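Local coordinates for protein (S)-imine reductase (Streptomyces sp. GF3546, PDB 4OQY) that reduces imines to amines with S selectivity, probably drawing its hydride from NADPH bound to a Rossmann-type domain, at residues B[21-27]-B[148-152]; B[81-85]-B[106-112]; B[185-189]-B[248-254]. All coordinates share one frame; numbering follows the deposited sequence.

Contact 1. Residues B[21-27]-B[148-152]; sequences TFLDNGH and TLKVL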
loop_
_atom_site.group_PDB
_atom_site.type_symbol
_atom_site.label_atom_id
_atom_site.label_comp_id
_atom_site.label_asym_id
_atom_site.label_seq_id
_atom_site.Cartn_x
_atom_site.Cartn_y
_atom_site.Cartn_z
ATOM N N THR B 21 15.667 -22.528 14.506
ATOM C CA THR B 21 14.344 -23.110 14.564
ATOM C C THR B 21 14.371 -24.639 14.403
ATOM O O THR B 21 13.660 -25.368 15.134
ATOM C CB THR B 21 13.427 -22.456 13.530
ATOM O OG1 THR B 21 13.254 -21.080 13.888
ATOM C CG2 THR B 21 12.081 -23.145 13.504
ATOM N N PHE B 22 15.178 -25.128 13.464
ATOM C CA PHE B 22 15.351 -26.579 13.299
ATOM C C PHE B 22 15.912 -27.231 14.573
ATOM O O PHE B 22 15.430 -28.285 15.028
ATOM C CB PHE B 22 16.277 -26.892 12.095
ATOM C CG PHE B 22 15.593 -26.902 10.740
ATOM C CD1 PHE B 22 14.401 -27.571 10.549
ATOM C CD2 PHE B 22 16.217 -26.330 9.632
ATOM C CE1 PHE B 22 13.793 -27.601 9.318
ATOM C CE2 PHE B 22 15.619 -26.369 8.381
ATOM C CZ PHE B 22 14.412 -27.010 8.221
ATOM N N LEU B 23 16.924 -26.592 15.156
ATOM C CA LEU B 23 17.539 -27.093 16.374
ATOM C C LEU B 23 16.579 -27.039 17.564
ATOM O O LEU B 23 16.496 -27.995 18.319
ATOM C CB LEU B 23 18.785 -26.289 16.720
ATOM C CG LEU B 23 19.958 -26.465 15.770
ATOM C CD1 LEU B 23 21.028 -25.466 16.143
ATOM C CD2 LEU B 23 20.483 -27.891 15.831
ATOM N N ASP B 24 15.844 -25.937 17.707
ATOM C CA ASP B 24 14.795 -25.815 18.751
ATOM C C ASP B 24 13.818 -26.967 18.731
ATOM O O ASP B 24 13.285 -27.365 19.772
ATOM C CB ASP B 24 13.986 -24.531 18.561
ATOM C CG ASP B 24 14.782 -23.264 18.898
ATOM O OD1 ASP B 24 15.887 -23.356 19.458
ATOM O OD2 ASP B 24 14.291 -22.159 18.605
ATOM N N ASN B 25 13.566 -27.496 17.538
ATOM C CA ASN B 25 12.609 -28.576 17.380
ATOM C C ASN B 25 13.234 -29.973 17.305
ATOM O O ASN B 25 12.559 -30.924 16.945
ATOM C CB ASN B 25 11.719 -28.310 16.156
ATOM C CG ASN B 25 10.754 -27.149 16.364
ATOM O OD1 ASN B 25 11.031 -26.001 15.997
ATOM N ND2 ASN B 25 9.621 -27.441 16.986
ATOM N N GLY B 26 14.512 -30.113 17.629
ATOM C CA GLY B 26 15.128 -31.441 17.718
ATOM C C GLY B 26 15.666 -32.057 16.433
ATOM O O GLY B 26 15.951 -33.258 16.401
ATOM N N HIS B 27 15.856 -31.253 15.392
ATOM C CA HIS B 27 16.447 -31.738 14.134
ATOM C C HIS B 27 17.951 -31.547 14.120
ATOM O O HIS B 27 18.435 -30.522 14.569
ATOM C CB HIS B 27 15.871 -30.973 12.967
ATOM C CG HIS B 27 14.428 -31.264 12.725
ATOM N ND1 HIS B 27 13.428 -30.813 13.560
ATOM C CD2 HIS B 27 13.816 -31.999 11.770
ATOM C CE1 HIS B 27 12.258 -31.238 13.114
ATOM N NE2 HIS B 27 12.468 -31.946 12.014
ATOM N N THR B 148 9.252 -31.805 7.441
ATOM C CA THR B 148 10.455 -31.075 7.822
ATOM C C THR B 148 10.347 -29.572 7.498
ATOM O O THR B 148 10.678 -28.717 8.315
ATOM C CB THR B 148 11.679 -31.686 7.140
ATOM O OG1 THR B 148 11.782 -33.071 7.495
ATOM C CG2 THR B 148 12.931 -30.955 7.540
ATOM N N LEU B 149 9.821 -29.239 6.333
ATOM C CA LEU B 149 9.670 -27.834 5.956
ATOM C C LEU B 149 8.687 -27.078 6.889
ATOM O O LEU B 149 8.877 -25.899 7.178
ATOM C CB LEU B 149 9.240 -27.743 4.497
ATOM C CG LEU B 149 10.262 -28.307 3.502
ATOM C CD1 LEU B 149 9.643 -28.442 2.114
ATOM C CD2 LEU B 149 11.528 -27.456 3.450
ATOM N N LYS B 150 7.654 -27.771 7.369
ATOM C CA LYS B 150 6.668 -27.165 8.267
ATOM C C LYS B 150 7.241 -26.684 9.579
ATOM O O LYS B 150 6.579 -25.945 10.318
ATOM C CB LYS B 150 5.573 -28.154 8.615
ATOM C CG LYS B 150 4.448 -28.258 7.624
ATOM C CD LYS B 150 3.624 -29.501 8.031
ATOM C CE LYS B 150 3.976 -30.030 9.423
ATOM N NZ LYS B 150 3.258 -31.260 9.878
ATOM N N VAL B 151 8.429 -27.156 9.918
ATOM C CA VAL B 151 9.033 -26.720 11.165
ATOM C C VAL B 151 9.380 -25.230 11.026
ATOM O O VAL B 151 9.281 -24.473 11.978
ATOM C CB VAL B 151 10.266 -27.574 11.517
ATOM C CG1 VAL B 151 10.962 -27.012 12.729
ATOM C CG2 VAL B 151 9.854 -29.020 11.783
ATOM N N LEU B 152 9.744 -24.794 9.819
ATOM C CA LEU B 152 10.112 -23.396 9.642
ATOM C C LEU B 152 8.894 -22.468 9.627
ATOM O O LEU B 152 8.896 -21.387 10.234
ATOM C CB LEU B 152 10.923 -23.237 8.341
ATOM C CG LEU B 152 12.221 -24.048 8.266
ATOM C CD1 LEU B 152 12.930 -23.795 6.945
ATOM C CD2 LEU B 152 13.149 -23.714 9.420
#
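The carbonyl oxygen of F22 accepts the amide of H27, N to O 3.0 Å, and more weakly that of N25. With G26 N hydrogen-bonded to L23 O and G26 at positive phi, this is a Schellman motif. It closes helix 13-24, the helix that follows the first strand of the Rossmann-type domain. F22 also sends its ring across to the end of helix 139-149. The first torsion sets CG of F22 anti to the carbonyl carbon (chi1 -83°), and the ring reaches L152. There the methyl CD2 stands over one face, 3.7 Å from the ring centroid and 12° off the normal, a CH-pi contact. The carbonyl oxygen of T148 meets the ring edge in plane, 3.5 Å from F22 CE1, while also accepting V151 N in its own turn. With an alanine in place of F22, L152 CD2 would probably lose the face it rests on and a gap would open beside V6 and V8 of strand 6-9, which the ring also touches.

V151 shows how a branched residue can serve several neighbours. Its CG1, anti to the backbone N (chi1 174°), runs between F22 and N25, 4.1 Å from F22 CD1 and 3.7 Å from N25 CB, while CG2 packs obliquely on the H27 imidazole. The polar ends look elsewhere: T148 OG1 is hydrogen-bonded to Q4 OE1, and T21 OG1 to A17 O one turn back. T21 presents its methyl to the contact, with CG2 3.5 Å from V151 O.

Contact 2. Residues B[81-85]-B[106-112]; sequences TGSLS and WAAKHGA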
loop_
_atom_site.group_PDB
_atom_site.type_symbol
_atom_site.label_atom_id
_atom_site.label_comp_id
_atom_site.label_asym_id
_atom_site.label_seq_id
_atom_site.Cartn_x
_atom_site.Cartn_y
_atom_site.Cartn_z
ATOM N N THR B 81 28.406 -30.081 -8.756
ATOM C CA THR B 81 27.231 -30.756 -9.288
ATOM C C THR B 81 27.316 -32.273 -9.145
ATOM O O THR B 81 26.292 -32.930 -9.040
ATOM C CB THR B 81 26.988 -30.427 -10.778
ATOM O OG1 THR B 81 28.175 -30.695 -11.506
ATOM C CG2 THR B 81 26.610 -28.980 -10.975
ATOM N N GLY B 82 28.524 -32.829 -9.122
ATOM C CA GLY B 82 28.690 -34.255 -8.905
ATOM C C GLY B 82 28.160 -34.687 -7.543
ATOM O O GLY B 82 27.867 -35.858 -7.329
ATOM N N SER B 83 28.025 -33.752 -6.617
ATOM C CA SER B 83 27.479 -34.092 -5.312
ATOM C C SER B 83 25.961 -33.929 -5.231
ATOM O O SER B 83 25.386 -34.152 -4.156
ATOM C CB SER B 83 28.151 -33.250 -4.232
ATOM O OG SER B 83 29.513 -33.608 -4.068
ATOM N N LEU B 84 25.292 -33.558 -6.324
ATOM C CA LEU B 84 23.848 -33.245 -6.247
ATOM C C LEU B 84 22.921 -34.446 -6.430
ATOM O O LEU B 84 21.712 -34.332 -6.214
ATOM C CB LEU B 84 23.448 -32.146 -7.223
ATOM C CG LEU B 84 24.107 -30.781 -7.021
ATOM C CD1 LEU B 84 23.631 -29.777 -8.061
ATOM C CD2 LEU B 84 23.826 -30.241 -5.642
ATOM N N SER B 85 23.486 -35.589 -6.798
ATOM C CA SER B 85 22.700 -36.763 -7.134
ATOM C C SER B 85 21.857 -37.218 -5.945
ATOM O O SER B 85 22.393 -37.391 -4.858
ATOM C CB SER B 85 23.635 -37.877 -7.567
ATOM O OG SER B 85 22.929 -39.090 -7.614
ATOM N N TRP B 106 17.969 -27.382 -14.458
ATOM C CA TRP B 106 19.382 -27.591 -14.215
ATOM C C TRP B 106 19.616 -28.618 -13.096
ATOM O O TRP B 106 20.483 -29.503 -13.215
ATOM C CB TRP B 106 20.006 -26.242 -13.890
ATOM C CG TRP B 106 21.431 -26.261 -13.617
ATOM C CD1 TRP B 106 22.447 -26.220 -14.524
ATOM C CD2 TRP B 106 22.024 -26.318 -12.342
ATOM N NE1 TRP B 106 23.647 -26.262 -13.874
ATOM C CE2 TRP B 106 23.413 -26.316 -12.528
ATOM C CE3 TRP B 106 21.514 -26.388 -11.046
ATOM C CZ2 TRP B 106 24.307 -26.367 -11.465
ATOM C CZ3 TRP B 106 22.416 -26.423 -9.980
ATOM C CH2 TRP B 106 23.790 -26.425 -10.203
ATOM N N ALA B 107 18.864 -28.505 -11.993
ATOM C CA ALA B 107 19.008 -29.457 -10.906
ATOM C C ALA B 107 18.776 -30.870 -11.411
ATOM O O ALA B 107 19.537 -31.782 -11.076
ATOM C CB ALA B 107 18.048 -29.133 -9.744
ATOM N N ALA B 108 17.729 -31.046 -12.215
ATOM C CA ALA B 108 17.341 -32.369 -12.743
ATOM C C ALA B 108 18.403 -32.963 -13.690
ATOM O O ALA B 108 18.651 -34.167 -13.684
ATOM C CB ALA B 108 15.990 -32.284 -13.435
ATOM N N LYS B 109 19.046 -32.106 -14.471
ATOM C CA LYS B 109 20.224 -32.494 -15.241
ATOM C C LYS B 109 21.290 -33.170 -14.368
ATOM O O LYS B 109 21.956 -34.098 -14.810
ATOM C CB LYS B 109 20.774 -31.244 -15.916
ATOM C CG LYS B 109 22.031 -31.406 -16.747
ATOM C CD LYS B 109 22.118 -30.245 -17.738
ATOM C CE LYS B 109 23.475 -30.121 -18.421
ATOM N NZ LYS B 109 24.408 -29.177 -17.715
ATOM N N HIS B 110 21.421 -32.730 -13.113
ATOM C CA HIS B 110 22.432 -33.273 -12.216
ATOM C C HIS B 110 21.867 -34.195 -11.145
ATOM O O HIS B 110 22.533 -34.494 -10.174
ATOM C CB HIS B 110 23.223 -32.134 -11.593
ATOM C CG HIS B 110 23.895 -31.280 -12.607
ATOM N ND1 HIS B 110 24.955 -31.722 -13.367
ATOM C CD2 HIS B 110 23.621 -30.027 -13.030
ATOM C CE1 HIS B 110 25.310 -30.771 -14.210
ATOM N NE2 HIS B 110 24.512 -29.735 -14.026
ATOM N N GLY B 111 20.645 -34.674 -11.363
ATOM C CA GLY B 111 20.085 -35.752 -10.579
ATOM C C GLY B 111 19.432 -35.322 -9.277
ATOM O O GLY B 111 19.265 -36.151 -8.402
ATOM N N ALA B 112 19.101 -34.034 -9.145
ATOM C CA ALA B 112 18.472 -33.484 -7.937
ATOM C C ALA B 112 17.079 -32.981 -8.289
ATOM O O ALA B 112 16.808 -32.659 -9.451
ATOM C CB ALA B 112 19.307 -32.346 -7.368
HETATM O O HOH W 1 25.219 -35.299 -10.121
#
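T81 stands over the imidazole of H110, and CD2 of that ring lies over the W106 indole, offset toward its rim. These side chains meet where helix 97-109 of the Rossmann-type domain ends in a Schellman motif and faces the 3-10 turn that leads toward strand 88-91. T81 CB sits above one face of the H110 ring, 3.7 Å from its centroid and 17° off the normal, a CH-pi contact; K109 CG lies over the opposite face, so the ring is held between two aliphatic groups. The threonine methyl bridges both aromatics, because CG2 is turned anti to the carbonyl carbon and comes within 3.5 Å of W106 CZ2, one helical turn back from H110. L84 approaches the indole at about a right angle and sets CD1 4.0 Å from W106 CH2. Beyond the segments, Y74 meets W106 edge-to-face and L57 of helix 53-58 packs on L84.

At the helix end, A107 O takes A112 N and H110 N from opposite faces of its carbonyl plane, and G111 supplies the positive phi; a side chain there would crowd S85 CA. A112 CB then packs on L84 O at 3.3 Å. One ordered water spans the backbones, donating to T81 O and to H110 O, 2.8 Å from each.

Contact 3. Residues B[185-189]-B[248-254]; sequences QTLAL and HQDAGVS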
loop_
_atom_site.group_PDB
_atom_site.type_symbol
_atom_site.label_atom_id
_atom_site.label_comp_id
_atom_site.label_asym_id
_atom_site.label_seq_id
_atom_site.Cartn_x
_atom_site.Cartn_y
_atom_site.Cartn_z
ATOM N N GLN B 185 6.522 8.646 0.198
ATOM C CA GLN B 185 6.066 9.747 -0.635
ATOM C C GLN B 185 5.246 10.710 0.209
ATOM O O GLN B 185 5.382 11.912 0.100
ATOM C CB GLN B 185 5.248 9.196 -1.831
ATOM C CG GLN B 185 4.757 10.230 -2.834
ATOM C CD GLN B 185 5.834 10.712 -3.802
ATOM O OE1 GLN B 185 6.663 9.943 -4.264
ATOM N NE2 GLN B 185 5.816 11.999 -4.091
ATOM N N THR B 186 4.406 10.156 1.071
ATOM C CA THR B 186 3.582 10.939 1.934
ATOM C C THR B 186 4.417 11.724 2.954
ATOM O O THR B 186 4.089 12.863 3.303
ATOM C CB THR B 186 2.626 9.958 2.660
ATOM O OG1 THR B 186 1.521 9.638 1.794
ATOM C CG2 THR B 186 2.149 10.501 3.913
ATOM N N LEU B 187 5.491 11.111 3.437
ATOM C CA LEU B 187 6.325 11.771 4.432
ATOM C C LEU B 187 7.086 12.921 3.757
ATOM O O LEU B 187 7.239 13.996 4.330
ATOM C CB LEU B 187 7.264 10.768 5.105
ATOM C CG LEU B 187 6.610 9.649 5.944
ATOM C CD1 LEU B 187 7.685 8.726 6.509
ATOM C CD2 LEU B 187 5.736 10.182 7.075
ATOM N N ALA B 188 7.504 12.705 2.513
ATOM C CA ALA B 188 8.100 13.759 1.711
ATOM C C ALA B 188 7.117 14.908 1.505
ATOM O O ALA B 188 7.455 16.060 1.742
ATOM C CB ALA B 188 8.555 13.209 0.360
ATOM N N LEU B 189 5.902 14.578 1.069
ATOM C CA LEU B 189 4.844 15.572 0.879
ATOM C C LEU B 189 4.585 16.342 2.179
ATOM O O LEU B 189 4.460 17.559 2.174
ATOM C CB LEU B 189 3.548 14.915 0.371
ATOM C CG LEU B 189 2.316 15.827 0.269
ATOM C CD1 LEU B 189 2.487 16.820 -0.874
ATOM C CD2 LEU B 189 1.028 15.027 0.111
ATOM N N HIS B 248 1.308 16.633 -5.210
ATOM C CA HIS B 248 2.748 16.386 -5.202
ATOM C C HIS B 248 3.536 17.323 -6.121
ATOM O O HIS B 248 4.619 17.777 -5.755
ATOM C CB HIS B 248 3.067 14.928 -5.517
ATOM C CG HIS B 248 2.564 13.986 -4.471
ATOM N ND1 HIS B 248 3.219 13.779 -3.277
ATOM C CD2 HIS B 248 1.426 13.259 -4.403
ATOM C CE1 HIS B 248 2.524 12.936 -2.536
ATOM N NE2 HIS B 248 1.434 12.603 -3.198
ATOM N N GLN B 249 2.991 17.629 -7.294
ATOM C CA GLN B 249 3.606 18.620 -8.202
ATOM C C GLN B 249 3.718 19.975 -7.518
ATOM O O GLN B 249 4.793 20.544 -7.436
ATOM C CB GLN B 249 2.779 18.772 -9.475
ATOM C CG GLN B 249 2.778 17.532 -10.341
ATOM C CD GLN B 249 1.890 17.669 -11.576
ATOM O OE1 GLN B 249 0.848 18.334 -11.541
ATOM N NE2 GLN B 249 2.273 17.003 -12.651
ATOM N N ASP B 250 2.602 20.457 -6.968
ATOM C CA ASP B 250 2.573 21.737 -6.242
ATOM C C ASP B 250 3.577 21.780 -5.076
ATOM O O ASP B 250 4.159 22.823 -4.787
ATOM C CB ASP B 250 1.176 22.005 -5.663
ATOM C CG ASP B 250 0.125 22.278 -6.720
ATOM O OD1 ASP B 250 0.467 22.543 -7.904
ATOM O OD2 ASP B 250 -1.068 22.219 -6.351
ATOM N N ALA B 251 3.789 20.646 -4.418
ATOM C CA ALA B 251 4.657 20.611 -3.245
ATOM C C ALA B 251 6.145 20.595 -3.605
ATOM O O ALA B 251 6.984 20.810 -2.740
ATOM C CB ALA B 251 4.317 19.417 -2.376
ATOM N N GLY B 252 6.472 20.354 -4.874
ATOM C CA GLY B 252 7.852 20.338 -5.319
ATOM C C GLY B 252 8.590 19.047 -5.039
ATOM O O GLY B 252 9.804 18.996 -5.163
ATOM N N VAL B 253 7.876 17.996 -4.667
ATOM C CA VAL B 253 8.508 16.715 -4.371
ATOM C C VAL B 253 8.556 15.858 -5.632
ATOM O O VAL B 253 8.066 16.261 -6.679
ATOM C CB VAL B 253 7.766 15.965 -3.231
ATOM C CG1 VAL B 253 7.828 16.773 -1.950
ATOM C CG2 VAL B 253 6.331 15.651 -3.610
ATOM N N SER B 254 9.170 14.685 -5.536
ATOM C CA SER B 254 9.232 13.761 -6.675
ATOM C C SER B 254 7.829 13.435 -7.143
ATOM O O SER B 254 6.938 13.246 -6.321
ATOM C CB SER B 254 9.945 12.462 -6.270
ATOM O OG SER B 254 9.838 11.474 -7.273
HETATM O O HOH W 2 7.749 9.802 -6.790
#
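L189 and H248 lie with their CA atoms 6.5 Å apart, and from there the last turn of helix 234-251 carries the chain through a Schellman turn at G252, of positive phi, to S254, whose CA is 7.9 Å from that of Q185. Q185 makes the direct hydrogen bond between the two segments. With CG anti to the backbone N (chi1 -177°) and the chain bent at chi2 (78°), its amide turns to S254, where NE2 donates to the carbonyl oxygen at 2.8 Å. The bond is moderately bent, and the donor is tilted somewhat from the carbonyl plane. The other end of the amide is tied as well: a water donates to Q185 OE1 and also hydrogen-bonds to S254 OG, so both amide atoms are fixed to one residue and the rotation of the group is set.

Beside the amide lies the H248 imidazole, its plane 80° from that of the amide, with CE1 3.5 Å from Q185 CG. V253 CG2 reaches the edge of this ring, in plane. L189 crosses the imidazole at about a right angle and brings CB to 3.7 Å from H248 CE1; its CD1 reaches further, to 3.5 Å from A251 CB. V253 CG1 fills in next to A188, 4.3 Å from A188 CB. H248 NE2 is hydrogen-bonded to T174 OG1 of the second subunit, which also packs L285 against Q185 and V253.

Residues of one chain thus join helix 163-192 to the end of helix 234-251 while the partner chain closes over them. This suits a helical C-terminal domain as in imine reductases, where the long interdomain helix and its neighbours probably build much of the dimer interface.

How the contacts relate
Contacts 1 and 2 belong to the Rossmann-type domain and contact 3 to the helical C-terminal domain, on the opposite side of the chain's centre. Along the chain, contact 2 is nested within the loop that contact 1 closes, and contact 3 follows in series. Contacts 1 and 2 have centres about 25 Å apart and are built from helices and loops packed around one mixed sheet: the first uses helices 13-24 and 139-149, the second helix 97-109 and the turn before strand 88-91. Contact 3 lies about 47 Å from contact 1 and about 52 Å from contact 2, between centres, joining the far part of the long helix 163-192 to the end of helix 234-251. Within one chain it thus lies far from the cofactor-binding domain's packing, and the second subunit covers it.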